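PDB 3R44: fatty acyl CoA synthetase FADD13 (FATTY-ACYL-CoA SYNTHETASE), which belongs to the ANL superfamily of AMP-binding enzymes and is built from a large N-terminal domain and a small C-terminal domain. Local coordinates for residues 57-62 with 153-158; 94-99 with 173-178; 106-111 with 130-135; 117-122 with 143-148. All blocks are in the same frame, centred on the assembly; numbering follows the deposited sequence.

Contact 1: residues 57-62 with 153-158; sequences ADVLTA and ERLRSA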
loop_
_atom_site.group_PDB
_atom_site.type_symbol
_atom_site.label_atom_id
_atom_site.label_comp_id
_atom_site.label_asym_id
_atom_site.label_seq_id
_atom_site.Cartn_x
_atom_site.Cartn_y
_atom_site.Cartn_z
ATOM N N ALA A 57 -2.665 22.008 -13.484
ATOM C CA ALA A 57 -4.035 22.433 -13.248
ATOM C C ALA A 57 -4.606 23.177 -14.457
ATOM O O ALA A 57 -5.798 23.006 -14.792
ATOM C CB ALA A 57 -4.103 23.308 -12.022
ATOM N N ASP A 58 -3.761 24.000 -15.079
ATOM C CA ASP A 58 -4.131 24.744 -16.283
ATOM C C ASP A 58 -4.484 23.786 -17.422
ATOM O O ASP A 58 -5.533 23.953 -18.097
ATOM C CB ASP A 58 -3.034 25.753 -16.688
ATOM C CG ASP A 58 -3.485 26.721 -17.809
ATOM O OD1 ASP A 58 -4.616 27.255 -17.704
ATOM O OD2 ASP A 58 -2.709 26.980 -18.766
ATOM N N VAL A 59 -3.642 22.777 -17.607
ATOM C CA VAL A 59 -3.870 21.733 -18.621
ATOM C C VAL A 59 -5.159 20.970 -18.324
ATOM O O VAL A 59 -5.989 20.770 -19.210
ATOM C CB VAL A 59 -2.686 20.757 -18.747
ATOM C CG1 VAL A 59 -3.059 19.523 -19.629
ATOM C CG2 VAL A 59 -1.433 21.473 -19.243
ATOM N N LEU A 60 -5.367 20.551 -17.081
ATOM C CA LEU A 60 -6.625 19.893 -16.778
ATOM C C LEU A 60 -7.873 20.732 -16.967
ATOM O O LEU A 60 -8.895 20.236 -17.522
ATOM C CB LEU A 60 -6.593 19.306 -15.364
ATOM C CG LEU A 60 -5.561 18.233 -15.027
ATOM C CD1 LEU A 60 -5.583 18.054 -13.488
ATOM C CD2 LEU A 60 -5.801 16.873 -15.720
ATOM N N THR A 61 -7.797 22.012 -16.589
ATOM C CA THR A 61 -8.875 22.954 -16.800
ATOM C C THR A 61 -9.201 22.996 -18.294
ATOM O O THR A 61 -10.382 22.984 -18.721
ATOM C CB THR A 61 -8.516 24.349 -16.302
ATOM O OG1 THR A 61 -8.479 24.321 -14.875
ATOM C CG2 THR A 61 -9.578 25.344 -16.731
ATOM N N ALA A 62 -8.145 23.031 -19.096
ATOM C CA ALA A 62 -8.320 23.140 -20.552
ATOM C C ALA A 62 -9.112 21.952 -21.136
ATOM O O ALA A 62 -9.830 22.081 -22.134
ATOM C CB ALA A 62 -6.950 23.272 -21.266
ATOM N N GLU A 153 3.764 18.587 -24.308
ATOM C CA GLU A 153 3.538 19.718 -25.193
ATOM C C GLU A 153 2.570 20.705 -24.545
ATOM O O GLU A 153 2.789 21.926 -24.617
ATOM C CB GLU A 153 3.006 19.290 -26.576
ATOM N N ARG A 154 1.517 20.182 -23.914
ATOM C CA ARG A 154 0.568 21.023 -23.190
ATOM C C ARG A 154 1.224 21.782 -22.035
ATOM O O ARG A 154 0.971 22.970 -21.854
ATOM C CB ARG A 154 -0.626 20.208 -22.711
ATOM C CG ARG A 154 -1.602 19.920 -23.861
ATOM C CD ARG A 154 -2.578 18.776 -23.664
ATOM N NE ARG A 154 -3.188 18.489 -24.966
ATOM C CZ ARG A 154 -4.112 19.247 -25.554
ATOM N NH1 ARG A 154 -4.588 20.321 -24.931
ATOM N NH2 ARG A 154 -4.581 18.926 -26.772
ATOM N N LEU A 155 2.084 21.103 -21.283
ATOM C CA LEU A 155 2.758 21.708 -20.143
ATOM C C LEU A 155 3.644 22.860 -20.595
ATOM O O LEU A 155 3.707 23.911 -19.953
ATOM C CB LEU A 155 3.548 20.627 -19.388
ATOM C CG LEU A 155 2.615 19.747 -18.537
ATOM C CD1 LEU A 155 3.401 18.615 -17.899
ATOM C CD2 LEU A 155 1.863 20.540 -17.444
ATOM N N ARG A 156 4.285 22.689 -21.745
ATOM C CA ARG A 156 5.137 23.731 -22.297
ATOM C C ARG A 156 4.380 25.020 -22.601
ATOM O O ARG A 156 4.972 26.084 -22.501
ATOM C CB ARG A 156 5.924 23.215 -23.526
ATOM C CG ARG A 156 7.069 22.256 -23.113
ATOM C CD ARG A 156 8.038 21.863 -24.246
ATOM N NE ARG A 156 7.356 21.567 -25.515
ATOM C CZ ARG A 156 7.119 20.348 -26.020
ATOM N NH1 ARG A 156 7.500 19.238 -25.376
ATOM N NH2 ARG A 156 6.474 20.243 -27.188
ATOM N N SER A 157 3.095 24.954 -22.939
ATOM C CA SER A 157 2.358 26.172 -23.280
ATOM C C SER A 157 1.409 26.696 -22.172
ATOM O O SER A 157 0.772 27.727 -22.358
ATOM C CB SER A 157 1.600 25.967 -24.615
ATOM O OG SER A 157 0.447 25.154 -24.412
ATOM N N ALA A 158 1.346 25.996 -21.029
ATOM C CA ALA A 158 0.443 26.311 -19.926
ATOM C C ALA A 158 1.012 27.445 -19.106
ATOM O O ALA A 158 2.253 27.613 -19.036
ATOM C CB ALA A 158 0.267 25.100 -19.056
#
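Val-59 reaches out from helix 46-62 against the last turn of helix 148-157, and both of its methyl groups meet Arg-154. From CB the side chain forks: CG1 lies anti to the backbone N (chi1 170°), while CG2 lies beside it. CG1 packs on the aliphatic stem of Arg-154, 4.0 Å from its CB and 4.1 Å from its CD. CG2 is the busier branch, sitting 3.8 Å from Arg-154 CB. The same methyl also touches Leu-155 CD2 at 3.9 Å and Ala-158 CB at 4.0 Å. Val-59 and the extended Arg-154 chain cross at roughly a right angle, and it is the aliphatic part of the arginine, CB and CD, that meets the valine. The preceding residue, Asp-58, approaches the end of the second helix, with OD2 3.4 Å from Ala-158 CA. That carboxylate oxygen accepts a hydrogen bond from the backbone N of Ala-159, tying the chain leaving helix 148-157 to helix 46-62. Leu-155 also rests on Arg-55 and Cys-56 of helix 46-62 and on Glu-80 of helix 79-91. The result is a small surface helix-helix contact, an aliphatic patch with a carboxylate beside it, in the outer helical layer of an alpha/beta domain.

Contact 2: residues 94-99 with 173-178; sequences VAVPIN and LFIMYT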
loop_
_atom_site.group_PDB
_atom_site.type_symbol
_atom_site.label_atom_id
_atom_site.label_comp_id
_atom_site.label_asym_id
_atom_site.label_seq_id
_atom_site.Cartn_x
_atom_site.Cartn_y
_atom_site.Cartn_z
ATOM N N VAL A 94 -10.411 14.765 -8.863
ATOM C CA VAL A 94 -10.207 13.525 -8.183
ATOM C C VAL A 94 -9.266 12.643 -9.021
ATOM O O VAL A 94 -9.577 12.261 -10.160
ATOM C CB VAL A 94 -11.537 12.848 -7.921
ATOM C CG1 VAL A 94 -11.350 11.503 -7.189
ATOM C CG2 VAL A 94 -12.482 13.789 -7.113
ATOM N N ALA A 95 -8.085 12.409 -8.492
ATOM C CA ALA A 95 -7.118 11.606 -9.182
ATOM C C ALA A 95 -7.439 10.140 -8.991
ATOM O O ALA A 95 -7.863 9.723 -7.927
ATOM C CB ALA A 95 -5.671 11.912 -8.675
ATOM N N VAL A 96 -7.244 9.374 -10.044
ATOM C CA VAL A 96 -7.459 7.925 -10.047
ATOM C C VAL A 96 -6.130 7.250 -10.479
ATOM O O VAL A 96 -5.886 6.949 -11.672
ATOM C CB VAL A 96 -8.623 7.455 -10.938
ATOM C CG1 VAL A 96 -8.847 5.973 -10.751
ATOM C CG2 VAL A 96 -9.948 8.206 -10.565
ATOM N N PRO A 97 -5.272 7.003 -9.512
ATOM C CA PRO A 97 -3.970 6.415 -9.905
ATOM C C PRO A 97 -4.133 4.924 -10.153
ATOM O O PRO A 97 -4.609 4.191 -9.247
ATOM C CB PRO A 97 -3.089 6.618 -8.658
ATOM C CG PRO A 97 -3.782 7.503 -7.775
ATOM C CD PRO A 97 -5.264 7.443 -8.095
ATOM N N ILE A 98 -3.682 4.452 -11.302
ATOM C CA ILE A 98 -3.889 3.053 -11.680
ATOM C C ILE A 98 -2.581 2.283 -11.777
ATOM O O ILE A 98 -1.589 2.778 -12.360
ATOM C CB ILE A 98 -4.662 2.969 -13.009
ATOM C CG1 ILE A 98 -6.024 3.694 -12.876
ATOM C CG2 ILE A 98 -4.860 1.513 -13.423
ATOM C CD1 ILE A 98 -6.799 3.837 -14.201
ATOM N N ASN A 99 -2.569 1.083 -11.213
ATOM C CA ASN A 99 -1.399 0.178 -11.258
ATOM C C ASN A 99 -1.077 -0.148 -12.720
ATOM O O ASN A 99 -1.903 -0.734 -13.415
ATOM C CB ASN A 99 -1.769 -1.092 -10.458
ATOM C CG ASN A 99 -0.667 -2.149 -10.371
ATOM O OD1 ASN A 99 0.219 -2.249 -11.195
ATOM N ND2 ASN A 99 -0.733 -2.945 -9.310
ATOM N N LEU A 173 -10.699 13.580 -3.188
ATOM C CA LEU A 173 -9.382 13.867 -3.728
ATOM C C LEU A 173 -8.827 12.727 -4.595
ATOM O O LEU A 173 -8.153 12.977 -5.591
ATOM C CB LEU A 173 -8.373 14.160 -2.587
ATOM C CG LEU A 173 -6.902 14.415 -2.975
ATOM C CD1 LEU A 173 -6.772 15.486 -4.082
ATOM C CD2 LEU A 173 -5.998 14.773 -1.797
ATOM N N PHE A 174 -8.948 11.494 -4.151
ATOM C CA PHE A 174 -8.498 10.398 -5.014
ATOM C C PHE A 174 -9.331 9.167 -4.833
ATOM O O PHE A 174 -9.971 9.011 -3.761
ATOM C CB PHE A 174 -6.982 10.166 -4.968
ATOM C CG PHE A 174 -6.463 9.564 -3.705
ATOM C CD1 PHE A 174 -6.447 8.186 -3.551
ATOM C CD2 PHE A 174 -5.898 10.342 -2.726
ATOM C CE1 PHE A 174 -5.958 7.568 -2.357
ATOM C CE2 PHE A 174 -5.382 9.750 -1.559
ATOM C CZ PHE A 174 -5.395 8.361 -1.381
ATOM N N ILE A 175 -9.305 8.302 -5.854
ATOM C CA ILE A 175 -9.898 6.981 -5.747
ATOM C C ILE A 175 -8.834 5.972 -6.099
ATOM O O ILE A 175 -8.251 6.031 -7.170
ATOM C CB ILE A 175 -11.098 6.769 -6.688
ATOM C CG1 ILE A 175 -12.181 7.826 -6.539
ATOM C CG2 ILE A 175 -11.743 5.415 -6.419
ATOM C CD1 ILE A 175 -13.104 7.987 -7.732
ATOM N N MET A 176 -8.573 5.074 -5.177
ATOM C CA MET A 176 -7.618 4.037 -5.387
ATOM C C MET A 176 -8.291 2.681 -5.315
ATOM O O MET A 176 -9.029 2.349 -4.350
ATOM C CB MET A 176 -6.447 4.162 -4.379
ATOM C CG MET A 176 -5.566 5.468 -4.581
ATOM S SD MET A 176 -3.794 5.174 -4.311
ATOM C CE MET A 176 -3.888 3.525 -3.765
ATOM N N TYR A 177 -8.057 1.861 -6.323
ATOM C CA TYR A 177 -8.758 0.546 -6.386
ATOM C C TYR A 177 -8.062 -0.582 -5.574
ATOM O O TYR A 177 -6.846 -0.708 -5.585
ATOM C CB TYR A 177 -9.061 0.180 -7.862
ATOM C CG TYR A 177 -10.265 0.952 -8.306
ATOM C CD1 TYR A 177 -10.165 2.322 -8.573
ATOM C CD2 TYR A 177 -11.499 0.357 -8.359
ATOM C CE1 TYR A 177 -11.251 3.059 -8.932
ATOM C CE2 TYR A 177 -12.624 1.091 -8.755
ATOM C CZ TYR A 177 -12.492 2.445 -9.019
ATOM O OH TYR A 177 -13.590 3.172 -9.366
ATOM N N THR A 178 -8.837 -1.359 -4.825
ATOM C CA THR A 178 -8.291 -2.472 -4.024
ATOM C C THR A 178 -9.167 -3.718 -4.251
ATOM O O THR A 178 -10.408 -3.602 -4.404
ATOM C CB THR A 178 -8.247 -2.105 -2.506
ATOM O OG1 THR A 178 -7.462 -3.075 -1.777
ATOM C CG2 THR A 178 -9.650 -2.039 -1.925
HETATM O O HOH W 1 -6.605 2.479 -8.687
#
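Val-96 and Tyr-177 meet obliquely, with Val-96 CG1 4.2 Å from Tyr-177 CE1, while the tyrosine OH is hydrogen-bonded to Asp-113 of helix 104-114. On the same side of the paired strands Val-94 CG1 lies 3.8 Å from Ile-175 CG1. The other side carries Ala-95, Pro-97, Phe-174 and Met-176. There the proline ring and the methionine chain, bent at chi2 and chi3, cross at about a right angle, Pro-97 CD being 4.0 Å from Met-176 CG. The Phe-174 ring presents its edge to Met-176 CB in its own plane. The strands run the same way, 26° apart, and share a single bridge: Ala-95 N donates to Leu-173 O (3.0 Å) and Ile-175 N to Ala-95 O (2.9 Å). Pro-97 ends the pairing, since its nitrogen has no hydrogen to give; its CD lies 3.4 Å from Ile-175 O, a buried carbonyl without a partner. Beyond it a water spans the strands, donating to Pro-97 O and accepting from Tyr-177 N. Leu-173 and Phe-174 both face His-190, forming a classic beta bulge. This junction joins the parallel sheet of strand 94-97 to the antiparallel sheet whose strand 172-178 leads, as in other ANL enzymes, into the Ser/Thr/Gly-rich signature loop.

Contact 3: residues 106-111 with 130-135; sequences EVSFIL and DAIRAQ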
loop_
_atom_site.group_PDB
_atom_site.type_symbol
_atom_site.label_atom_id
_atom_site.label_comp_id
_atom_site.label_asym_id
_atom_site.label_seq_id
_atom_site.Cartn_x
_atom_site.Cartn_y
_atom_site.Cartn_z
ATOM N N GLU A 106 -8.799 -5.129 -16.613
ATOM C CA GLU A 106 -8.831 -4.612 -15.259
ATOM C C GLU A 106 -8.762 -3.072 -15.283
ATOM O O GLU A 106 -9.477 -2.377 -14.520
ATOM C CB GLU A 106 -7.676 -5.241 -14.454
ATOM C CG GLU A 106 -7.949 -6.712 -14.069
ATOM C CD GLU A 106 -7.587 -7.777 -15.144
ATOM O OE1 GLU A 106 -7.149 -7.448 -16.284
ATOM O OE2 GLU A 106 -7.757 -8.990 -14.844
ATOM N N VAL A 107 -7.918 -2.542 -16.171
ATOM C CA VAL A 107 -7.826 -1.082 -16.350
ATOM C C VAL A 107 -9.137 -0.526 -16.885
ATOM O O VAL A 107 -9.619 0.484 -16.358
ATOM C CB VAL A 107 -6.619 -0.635 -17.179
ATOM C CG1 VAL A 107 -6.648 0.861 -17.418
ATOM C CG2 VAL A 107 -5.270 -1.060 -16.491
ATOM N N SER A 108 -9.757 -1.246 -17.830
ATOM C CA SER A 108 -11.052 -0.845 -18.403
ATOM C C SER A 108 -12.134 -0.840 -17.325
ATOM O O SER A 108 -12.927 0.082 -17.212
ATOM C CB SER A 108 -11.472 -1.745 -19.606
ATOM O OG SER A 108 -12.418 -1.026 -20.360
ATOM N N PHE A 109 -12.103 -1.829 -16.454
ATOM C CA PHE A 109 -13.047 -1.816 -15.351
ATOM C C PHE A 109 -12.948 -0.575 -14.489
ATOM O O PHE A 109 -13.966 0.060 -14.145
ATOM C CB PHE A 109 -12.884 -3.043 -14.464
ATOM C CG PHE A 109 -13.775 -3.011 -13.279
ATOM C CD1 PHE A 109 -15.113 -3.345 -13.388
ATOM C CD2 PHE A 109 -13.288 -2.600 -12.053
ATOM C CE1 PHE A 109 -15.944 -3.269 -12.266
ATOM C CE2 PHE A 109 -14.096 -2.507 -10.942
ATOM C CZ PHE A 109 -15.429 -2.861 -11.043
ATOM N N ILE A 110 -11.726 -0.262 -14.090
ATOM C CA ILE A 110 -11.453 0.868 -13.219
ATOM C C ILE A 110 -11.890 2.171 -13.820
ATOM O O ILE A 110 -12.516 2.990 -13.127
ATOM C CB ILE A 110 -9.932 0.938 -12.858
ATOM C CG1 ILE A 110 -9.627 -0.239 -11.945
ATOM C CG2 ILE A 110 -9.560 2.269 -12.225
ATOM C CD1 ILE A 110 -8.037 -0.395 -11.588
ATOM N N LEU A 111 -11.576 2.358 -15.118
ATOM C CA LEU A 111 -12.008 3.554 -15.849
ATOM C C LEU A 111 -13.500 3.694 -15.909
ATOM O O LEU A 111 -13.992 4.795 -15.741
ATOM C CB LEU A 111 -11.380 3.626 -17.243
ATOM C CG LEU A 111 -9.850 3.728 -17.314
ATOM C CD1 LEU A 111 -9.463 3.695 -18.781
ATOM C CD2 LEU A 111 -9.329 5.053 -16.662
ATOM N N ASP A 130 -4.142 1.374 -25.884
ATOM C CA ASP A 130 -4.497 1.015 -27.259
ATOM C C ASP A 130 -5.516 -0.116 -27.294
ATOM O O ASP A 130 -6.534 -0.023 -27.982
ATOM C CB ASP A 130 -3.253 0.609 -28.054
ATOM C CG ASP A 130 -2.365 1.806 -28.404
ATOM O OD1 ASP A 130 -2.786 2.970 -28.206
ATOM O OD2 ASP A 130 -1.228 1.589 -28.859
ATOM N N ALA A 131 -5.249 -1.161 -26.512
ATOM C CA ALA A 131 -6.148 -2.311 -26.431
ATOM C C ALA A 131 -7.530 -1.820 -25.957
ATOM O O ALA A 131 -8.564 -2.211 -26.506
ATOM C CB ALA A 131 -5.574 -3.382 -25.475
ATOM N N ILE A 132 -7.545 -0.959 -24.942
ATOM C CA ILE A 132 -8.813 -0.415 -24.419
ATOM C C ILE A 132 -9.576 0.455 -25.455
ATOM O O ILE A 132 -10.781 0.279 -25.648
ATOM C CB ILE A 132 -8.646 0.374 -23.093
ATOM C CG1 ILE A 132 -8.124 -0.541 -21.977
ATOM C CG2 ILE A 132 -10.003 0.975 -22.684
ATOM C CD1 ILE A 132 -7.769 0.174 -20.689
ATOM N N ARG A 133 -8.876 1.368 -26.124
ATOM C CA ARG A 133 -9.516 2.265 -27.105
ATOM C C ARG A 133 -10.020 1.513 -28.363
ATOM O O ARG A 133 -10.973 1.959 -28.998
ATOM C CB ARG A 133 -8.577 3.415 -27.504
ATOM C CG ARG A 133 -8.166 4.341 -26.346
ATOM C CD ARG A 133 -7.466 5.597 -26.856
ATOM N NE ARG A 133 -8.441 6.490 -27.498
ATOM C CZ ARG A 133 -8.165 7.653 -28.091
ATOM N NH1 ARG A 133 -6.915 8.095 -28.171
ATOM N NH2 ARG A 133 -9.156 8.372 -28.624
ATOM N N ALA A 134 -9.379 0.386 -28.681
ATOM C CA ALA A 134 -9.794 -0.549 -29.736
ATOM C C ALA A 134 -11.110 -1.340 -29.465
ATOM O O ALA A 134 -11.741 -1.781 -30.412
ATOM C CB ALA A 134 -8.651 -1.523 -30.050
ATOM N N GLN A 135 -11.509 -1.525 -28.200
ATOM C CA GLN A 135 -12.840 -2.087 -27.834
ATOM C C GLN A 135 -13.990 -1.426 -28.641
ATOM O O GLN A 135 -13.927 -0.237 -28.974
ATOM C CB GLN A 135 -13.096 -1.910 -26.313
ATOM C CG GLN A 135 -12.398 -2.934 -25.361
ATOM C CD GLN A 135 -12.206 -2.434 -23.895
ATOM O OE1 GLN A 135 -13.015 -1.653 -23.364
ATOM N NE2 GLN A 135 -11.104 -2.887 -23.251
#
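Ser-108 and Ile-132 lie at the centre of a helix-helix contact between 104-114 and 126-134, two neighbouring helices of the alpha/beta domain that both pack on Trp-145 of strand 144-147. The short segments cross at -64° with their axes 10.2 Å apart at closest approach, so the meeting is confined to a few residues. Ile-132 supplies the apolar part. Its CG1 branch stands anti to the carbonyl carbon (chi1 -63°) and carries CD1 toward the other helix, where it lies 3.5 Å from Val-107 CG1, a snug methyl-methyl approach, and 3.8 Å from the backbone N of Ser-108. Val-107 and Ile-132 cross at about a right angle. Leu-111 CD1 adds a looser contact, 4.3 Å from the same CD1. The remaining methyl of Ile-132, CG2, is turned toward the serine hydroxyl. A polar clasp lies alongside: Ser-108 OG donates to Gln-135 OE1 at 3.1 Å, arriving in the plane of the amide on a lone pair, with an angle of 114° at the oxygen. Gln-135, just past the end of its helix, spans the gap with a chain extended beyond CG. Pro-139 packs against both Ser-108 and Ile-132, while Val-107 and Leu-111 also touch strand 70-74. The two helices lie side by side over one face of the parallel sheet, the layered packing of an alpha/beta fold.

Contact 4: residues 117-122 with 143-148; sequences KVVIYG and TDWIGA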
loop_
_atom_site.group_PDB
_atom_site.type_symbol
_atom_site.label_atom_id
_atom_site.label_comp_id
_atom_site.label_asym_id
_atom_site.label_seq_id
_atom_site.Cartn_x
_atom_site.Cartn_y
_atom_site.Cartn_z
ATOM N N LYS A 117 -12.966 10.891 -16.586
ATOM C CA LYS A 117 -13.204 11.741 -17.747
ATOM C C LYS A 117 -11.975 11.872 -18.633
ATOM O O LYS A 117 -12.066 11.978 -19.831
ATOM C CB LYS A 117 -13.628 13.107 -17.216
ATOM C CG LYS A 117 -14.054 14.128 -18.219
ATOM C CD LYS A 117 -14.759 15.300 -17.474
ATOM C CE LYS A 117 -15.168 16.400 -18.453
ATOM N NZ LYS A 117 -16.022 15.887 -19.568
ATOM N N VAL A 118 -10.797 11.908 -18.011
ATOM C CA VAL A 118 -9.549 12.121 -18.707
ATOM C C VAL A 118 -8.631 11.026 -18.265
ATOM O O VAL A 118 -8.627 10.685 -17.085
ATOM C CB VAL A 118 -8.959 13.512 -18.334
ATOM C CG1 VAL A 118 -7.502 13.667 -18.786
ATOM C CG2 VAL A 118 -9.859 14.642 -18.947
ATOM N N VAL A 119 -7.883 10.470 -19.197
ATOM C CA VAL A 119 -6.892 9.448 -18.886
ATOM C C VAL A 119 -5.533 9.944 -19.338
ATOM O O VAL A 119 -5.354 10.266 -20.516
ATOM C CB VAL A 119 -7.238 8.114 -19.552
ATOM C CG1 VAL A 119 -6.125 7.080 -19.297
ATOM C CG2 VAL A 119 -8.650 7.649 -18.998
ATOM N N ILE A 120 -4.611 10.058 -18.393
ATOM C CA ILE A 120 -3.242 10.486 -18.702
ATOM C C ILE A 120 -2.326 9.266 -18.571
ATOM O O ILE A 120 -2.260 8.671 -17.484
ATOM C CB ILE A 120 -2.791 11.643 -17.823
ATOM C CG1 ILE A 120 -3.742 12.847 -17.983
ATOM C CG2 ILE A 120 -1.353 12.053 -18.240
ATOM C CD1 ILE A 120 -3.461 13.922 -17.079
ATOM N N TYR A 121 -1.656 8.879 -19.660
ATOM C CA TYR A 121 -0.870 7.666 -19.658
ATOM C C TYR A 121 0.539 7.799 -20.153
ATOM O O TYR A 121 0.873 8.585 -21.072
ATOM C CB TYR A 121 -1.580 6.561 -20.421
ATOM C CG TYR A 121 -1.718 6.802 -21.902
ATOM C CD1 TYR A 121 -0.799 6.269 -22.815
ATOM C CD2 TYR A 121 -2.752 7.569 -22.390
ATOM C CE1 TYR A 121 -0.945 6.489 -24.174
ATOM C CE2 TYR A 121 -2.889 7.810 -23.731
ATOM C CZ TYR A 121 -2.006 7.271 -24.614
ATOM O OH TYR A 121 -2.226 7.535 -25.959
ATOM N N GLY A 122 1.373 6.969 -19.550
ATOM C CA GLY A 122 2.768 6.937 -19.859
ATOM C C GLY A 122 3.003 6.055 -21.039
ATOM O O GLY A 122 2.158 5.224 -21.406
ATOM N N THR A 143 -13.461 11.316 -22.142
ATOM C CA THR A 143 -13.534 12.251 -23.266
ATOM C C THR A 143 -12.118 12.569 -23.778
ATOM O O THR A 143 -11.942 13.068 -24.881
ATOM C CB THR A 143 -14.332 13.550 -22.854
ATOM O OG1 THR A 143 -13.650 14.236 -21.788
ATOM C CG2 THR A 143 -15.764 13.197 -22.383
ATOM N N ASP A 144 -11.098 12.226 -23.002
ATOM C CA ASP A 144 -9.733 12.558 -23.381
ATOM C C ASP A 144 -8.728 11.488 -22.993
ATOM O O ASP A 144 -8.693 11.073 -21.842
ATOM C CB ASP A 144 -9.363 13.900 -22.761
ATOM C CG ASP A 144 -9.849 15.052 -23.592
ATOM O OD1 ASP A 144 -9.393 15.154 -24.762
ATOM O OD2 ASP A 144 -10.735 15.804 -23.125
ATOM N N TRP A 145 -7.935 11.038 -23.958
ATOM C CA TRP A 145 -6.798 10.145 -23.683
ATOM C C TRP A 145 -5.468 10.847 -24.021
ATOM O O TRP A 145 -5.220 11.170 -25.178
ATOM C CB TRP A 145 -6.933 8.881 -24.497
ATOM C CG TRP A 145 -8.277 8.205 -24.456
ATOM C CD1 TRP A 145 -9.393 8.539 -25.162
ATOM C CD2 TRP A 145 -8.614 7.040 -23.697
ATOM N NE1 TRP A 145 -10.427 7.657 -24.869
ATOM C CE2 TRP A 145 -9.962 6.730 -23.971
ATOM C CE3 TRP A 145 -7.911 6.243 -22.782
ATOM C CZ2 TRP A 145 -10.618 5.645 -23.373
ATOM C CZ3 TRP A 145 -8.569 5.160 -22.191
ATOM C CH2 TRP A 145 -9.904 4.876 -22.492
ATOM N N ILE A 146 -4.657 11.118 -23.007
ATOM C CA ILE A 146 -3.551 12.048 -23.146
ATOM C C ILE A 146 -2.298 11.267 -22.843
ATOM O O ILE A 146 -2.068 10.928 -21.690
ATOM C CB ILE A 146 -3.657 13.269 -22.170
ATOM C CG1 ILE A 146 -5.009 14.007 -22.306
ATOM C CG2 ILE A 146 -2.569 14.273 -22.471
ATOM C CD1 ILE A 146 -5.218 14.647 -23.700
ATOM N N GLY A 147 -1.493 11.002 -23.870
ATOM C CA GLY A 147 -0.230 10.262 -23.669
ATOM C C GLY A 147 0.901 11.202 -23.334
ATOM O O GLY A 147 0.717 12.422 -23.253
ATOM N N ALA A 148 2.075 10.625 -23.092
ATOM C CA ALA A 148 3.273 11.381 -22.684
ATOM C C ALA A 148 3.670 12.601 -23.531
ATOM O O ALA A 148 4.020 13.647 -22.970
ATOM C CB ALA A 148 4.488 10.418 -22.572
HETATM O O HOH W 2 -2.996 9.762 -27.034
#
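Tyr-121 is turned over Gly-147 by a chi1 of 67°, which puts CG between the backbone N and the carbonyl carbon and swings the ring across to the neighbouring strand. Gly-147 CA sits over the centre of one ring face, 3.6 Å from the centroid, in a CH-pi contact that its lack of a side chain makes possible. A water touches Tyr-121 OH at 2.6 Å and donates to Trp-145 O, linking the far end of the ring to the same strand. Trp-145, its CG anti to the carbonyl carbon, lies side by side with Val-119, CE3 being 3.8 Å from Val-119 CB. On the other face of the sheet Val-118 and Asp-144 likewise run alongside each other. Parallel pairing joins the backbones: Val-119 N gives to Asp-144 O (2.8 Å), Ile-146 N to Val-119 O (2.7 Å) and Tyr-121 N to Ile-146 O (2.9 Å). Lys-117 O takes a bond from Thr-143 N at 2.8 Å and weak ones from Asp-144 N and Thr-143 OG1. Helix 126-134 completes the beta-alpha-beta crossover, covering Val-119 and Trp-145 together with helix 104-114. Strand 70-74 pairs with the opposite side of strand 118-121, and Gly-147 is the N-cap residue of helix 148-157.

Overall arrangement
From the N terminus, helix 46-62 provides the first half of contact 1, whose partner arrives only at the end of helix 148-157. Strand 94-97 then opens contact 2, which strand 172-178 closes beyond that point, so contacts 1 and 2 cross along the chain. Contacts 3 and 4 both fall within each of these wider loops. They cross in turn, as strand 118-121 comes between the two helices of contact 3. In space the contacts form a chain: Ile-120 of contact 4 meets Leu-60 of contact 1, Trp-145 and Val-119 of contact 4 touch contact 3, and Ile-98 and Tyr-177 of contact 2 pack on Ile-110 of contact 3. Together they bind the four-stranded parallel sheet to its helices and to a second, antiparallel sheet.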